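PDB 4BHR: pilin, type IV, which probably serves as a subunit of type IV pili or related filaments, represented here by the part that follows the N-terminal helix region. Local coordinates for residues R12-A15 with T16-A20; L32-C36 with D37-A41. All blocks are in the same frame, centred on the assembly; numbering follows the deposited sequence.

Contact 1: residues R12-A15 with T16-A20; sequences RNVA and TAVEA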
# COMPACT_ATOMS: atom_id res chain seq x y z
N ARG A 12 4.46 4.09 2.07
CA ARG A 12 5.65 3.41 1.63
C ARG A 12 5.98 2.29 2.62
O ARG A 12 6.42 1.22 2.21
CB ARG A 12 6.82 4.38 1.48
CG ARG A 12 8.07 3.75 0.85
CD ARG A 12 7.80 3.27 -0.55
NE ARG A 12 8.91 2.54 -1.20
CZ ARG A 12 9.13 1.25 -1.03
NH1 ARG A 12 8.39 0.54 -0.17
NH2 ARG A 12 10.13 0.67 -1.67
N ASN A 13 5.78 2.56 3.92
CA ASN A 13 6.03 1.56 4.92
C ASN A 13 5.04 0.38 4.83
O ASN A 13 5.41 -0.79 5.02
CB ASN A 13 6.06 2.20 6.32
CG ASN A 13 7.21 3.23 6.49
OD1 ASN A 13 8.26 3.18 5.82
ND2 ASN A 13 6.99 4.17 7.39
N VAL A 14 3.78 0.67 4.46
CA VAL A 14 2.81 -0.39 4.20
C VAL A 14 3.28 -1.24 3.04
O VAL A 14 3.21 -2.47 3.06
CB VAL A 14 1.40 0.17 3.94
CG1 VAL A 14 0.47 -0.91 3.36
CG2 VAL A 14 0.79 0.73 5.21
N ALA A 15 3.75 -0.58 1.99
CA ALA A 15 4.26 -1.33 0.83
C ALA A 15 5.44 -2.26 1.18
O ALA A 15 5.44 -3.42 0.80
CB ALA A 15 4.63 -0.37 -0.31
N THR A 16 6.39 -1.77 1.97
CA THR A 16 7.46 -2.61 2.53
C THR A 16 6.94 -3.83 3.29
O THR A 16 7.43 -4.97 3.08
CB THR A 16 8.40 -1.77 3.42
OG1 THR A 16 9.02 -0.80 2.58
CG2 THR A 16 9.52 -2.68 4.00
N ALA A 17 5.93 -3.60 4.14
CA ALA A 17 5.33 -4.65 4.93
C ALA A 17 4.58 -5.69 4.09
O ALA A 17 4.59 -6.88 4.40
CB ALA A 17 4.43 -4.05 6.02
N VAL A 18 3.91 -5.26 3.02
CA VAL A 18 3.22 -6.19 2.14
C VAL A 18 4.26 -7.03 1.40
O VAL A 18 4.08 -8.24 1.28
CB VAL A 18 2.35 -5.42 1.08
CG1 VAL A 18 1.81 -6.39 0.01
CG2 VAL A 18 1.24 -4.59 1.70
N GLU A 19 5.33 -6.40 0.94
CA GLU A 19 6.35 -7.09 0.16
C GLU A 19 6.99 -8.18 1.04
O GLU A 19 7.32 -9.27 0.56
CB GLU A 19 7.37 -6.10 -0.40
CG GLU A 19 8.48 -6.72 -1.21
CD GLU A 19 7.97 -7.48 -2.43
OE1 GLU A 19 7.08 -6.98 -3.15
OE2 GLU A 19 8.48 -8.59 -2.64
N ALA A 20 7.10 -7.86 2.34
CA ALA A 20 7.69 -8.76 3.33
C ALA A 20 6.80 -10.00 3.58
O ALA A 20 7.29 -11.03 4.08
CB ALA A 20 7.95 -8.00 4.62
O HOH W 1 9.58 1.80 3.69

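Contact 2: residues L32-C36 with D37-A41; sequences LPQAC and DQFVA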
# COMPACT_ATOMS: atom_id res chain seq x y z
N LEU A 32 -5.26 -10.47 -0.97
CA LEU A 32 -5.63 -9.08 -1.13
C LEU A 32 -6.99 -9.02 -1.79
O LEU A 32 -7.39 -10.00 -2.46
CB LEU A 32 -4.59 -8.39 -2.03
CG LEU A 32 -3.19 -8.20 -1.40
CD1 LEU A 32 -2.25 -7.59 -2.42
CD2 LEU A 32 -3.29 -7.29 -0.18
N PRO A 33 -7.73 -7.90 -1.61
CA PRO A 33 -7.32 -6.68 -0.89
C PRO A 33 -7.50 -6.69 0.62
O PRO A 33 -8.21 -7.53 1.19
CB PRO A 33 -8.25 -5.63 -1.45
CG PRO A 33 -9.54 -6.40 -1.66
CD PRO A 33 -9.09 -7.76 -2.15
N GLN A 34 -6.79 -5.76 1.30
CA GLN A 34 -6.86 -5.67 2.78
C GLN A 34 -6.71 -4.22 3.16
O GLN A 34 -6.14 -3.45 2.42
CB GLN A 34 -5.72 -6.42 3.48
CG GLN A 34 -5.69 -7.93 3.21
CD GLN A 34 -6.92 -8.70 3.70
OE1 GLN A 34 -7.69 -8.23 4.55
NE2 GLN A 34 -7.11 -9.91 3.14
N ALA A 35 -7.26 -3.86 4.32
CA ALA A 35 -6.94 -2.57 4.93
C ALA A 35 -5.43 -2.46 5.24
O ALA A 35 -4.79 -3.43 5.57
CB ALA A 35 -7.73 -2.44 6.25
N CYS A 36 -4.90 -1.25 5.14
CA CYS A 36 -3.46 -1.08 5.33
C CYS A 36 -3.10 -1.43 6.74
O CYS A 36 -1.91 -1.72 6.99
CB CYS A 36 -3.05 0.36 5.06
SG CYS A 36 -3.14 0.79 3.32
N ASP A 37 -4.07 -1.34 7.67
CA ASP A 37 -3.70 -1.59 9.07
C ASP A 37 -3.52 -3.09 9.36
O ASP A 37 -3.15 -3.48 10.46
CB ASP A 37 -4.65 -0.87 10.04
CG ASP A 37 -6.06 -1.44 10.02
OD1 ASP A 37 -6.32 -2.48 9.37
OD2 ASP A 37 -6.93 -0.82 10.69
N GLN A 38 -3.70 -3.92 8.34
CA GLN A 38 -3.37 -5.33 8.43
C GLN A 38 -1.90 -5.54 8.17
O GLN A 38 -1.36 -6.63 8.38
CB GLN A 38 -4.25 -6.17 7.49
CG GLN A 38 -5.75 -6.07 7.78
CD GLN A 38 -6.07 -6.38 9.24
OE1 GLN A 38 -6.21 -5.48 10.09
NE2 GLN A 38 -6.17 -7.67 9.54
N PHE A 39 -1.22 -4.47 7.74
CA PHE A 39 0.21 -4.52 7.48
C PHE A 39 1.03 -3.62 8.39
O PHE A 39 2.10 -4.00 8.80
CB PHE A 39 0.47 -4.15 5.99
CG PHE A 39 -0.14 -5.14 5.04
CD1 PHE A 39 0.46 -6.39 4.83
CD2 PHE A 39 -1.36 -4.86 4.40
CE1 PHE A 39 -0.16 -7.34 4.02
CE2 PHE A 39 -1.97 -5.82 3.57
CZ PHE A 39 -1.34 -7.04 3.37
N VAL A 40 0.53 -2.41 8.60
CA VAL A 40 1.15 -1.42 9.53
C VAL A 40 0.04 -0.76 10.34
O VAL A 40 -0.89 -0.11 9.79
CB VAL A 40 1.95 -0.34 8.77
CG1 VAL A 40 2.58 0.67 9.72
CG2 VAL A 40 3.02 -0.95 7.88
N ALA A 41 0.10 -0.97 11.67
CA ALA A 41 -0.84 -0.35 12.60
C ALA A 41 -0.69 1.17 12.69
O ALA A 41 0.34 1.74 12.36
CB ALA A 41 -0.67 -0.99 13.98

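Contact 1: residues R12-A15 with T16-A20
Arg12 and Thr16, one helical turn apart, meet where NH1 of the guanidinium comes to 3.1 Å from OG1 of the threonine, the two side chains crossing at about a right angle. Arg12 gets there by a bend at chi2 (62°), which folds its chain forward along the helix. Thr16 OG1 also shares a water with Asn13: the water donates to Asn13 OD1 at 2.9 Å and hydrogen-bonds to Thr16 OG1 at the same distance. Asn13 and Thr16 suit this exposed side, their short polar ends close enough to share one water. Beneath them runs regular alpha-helical bonding, i to i+4, in which Val18 N reaches Val14 O over 2.9 Å. These valines also touch, CG1 of Val14 lying 4.1 Å from CG2 of Val18. With Val18 CG1 anti to the backbone N (chi1 171°), CG2 sits beside that N, 3.2 Å from Val14 O. Glu19 turns its carboxylate to Arg22 in a salt bridge. Apolar Val14, Ala15 and Val18 form the buried side of helix 6-20: the valines pack on Val52 of strand 47-54, Val14 also meets Val63, and compact Ala15 lets the helix settle against Phe61 of strand 61-67 and Phe77 of strand 74-78.

Contact 2: residues L32-C36 with D37-A41
A tight local turn joins Ala35 and Cys36 to Gln38, Phe39 and Val40, at the point where the short edge strand 34-35 leaves the sheet. Gln38 N donates to Ala35 O, and Phe39 N donates to Cys36 O at 2.9 Å, both from above the carbonyl plane, as the tight i to i+3 winding brings them. Cys36 O takes a second bond from Val40 N (3.0 Å), nearly straight at 174° and in the carbonyl plane, so two amides grip one oxygen. The Phe39 side chain reaches back to Gln34 and Leu32. With CG anti to its own carbonyl carbon (chi1 -64°), its CE2 reaches 3.8 Å from Gln34 CB, and its CZ lies 4.1 Å from CD2 of Leu32. A large flat ring suits this place because it spans from the turn to the strand and also packs on Val18 and Val52; an alanine here would probably open a gap between Leu32, Gln34 CB and Val18, taking away the ring that bridges strand and helix. Gln34 lends the ring its aliphatic CB while its amide NE2 bonds to Gln31 O. Buried Cys36 forms a disulfide with Cys50, linking this short 3-10 turn after the edge strand to the neighbouring strand of the pilin domain's antiparallel sheet.

Overall arrangement
Contact 1 precedes contact 2 in the chain, and their centres lie 10 Å apart. They meet directly: CG2 of Val18 is 3.7 Å from CG of Phe39, CB of Ala17 is 3.6 Å from Phe39 O, and CG2 of Val40 approaches Val14 CA to 3.7 Å. The turn of 37-41 therefore lies along the flank of helix 6-20, while the disulfide and backbone bonds of 32-36 tie the same loop to strand 47-54. Val52 of that strand touches Val14, Val18 and Phe39, making one apolar layer common to both contacts. Tyr10, earlier on the helix, adds a polar tie through its hydroxyl to Val40 O. The two contacts together join helix, edge strand and sheet in the alpha+beta fold of the pilin domain.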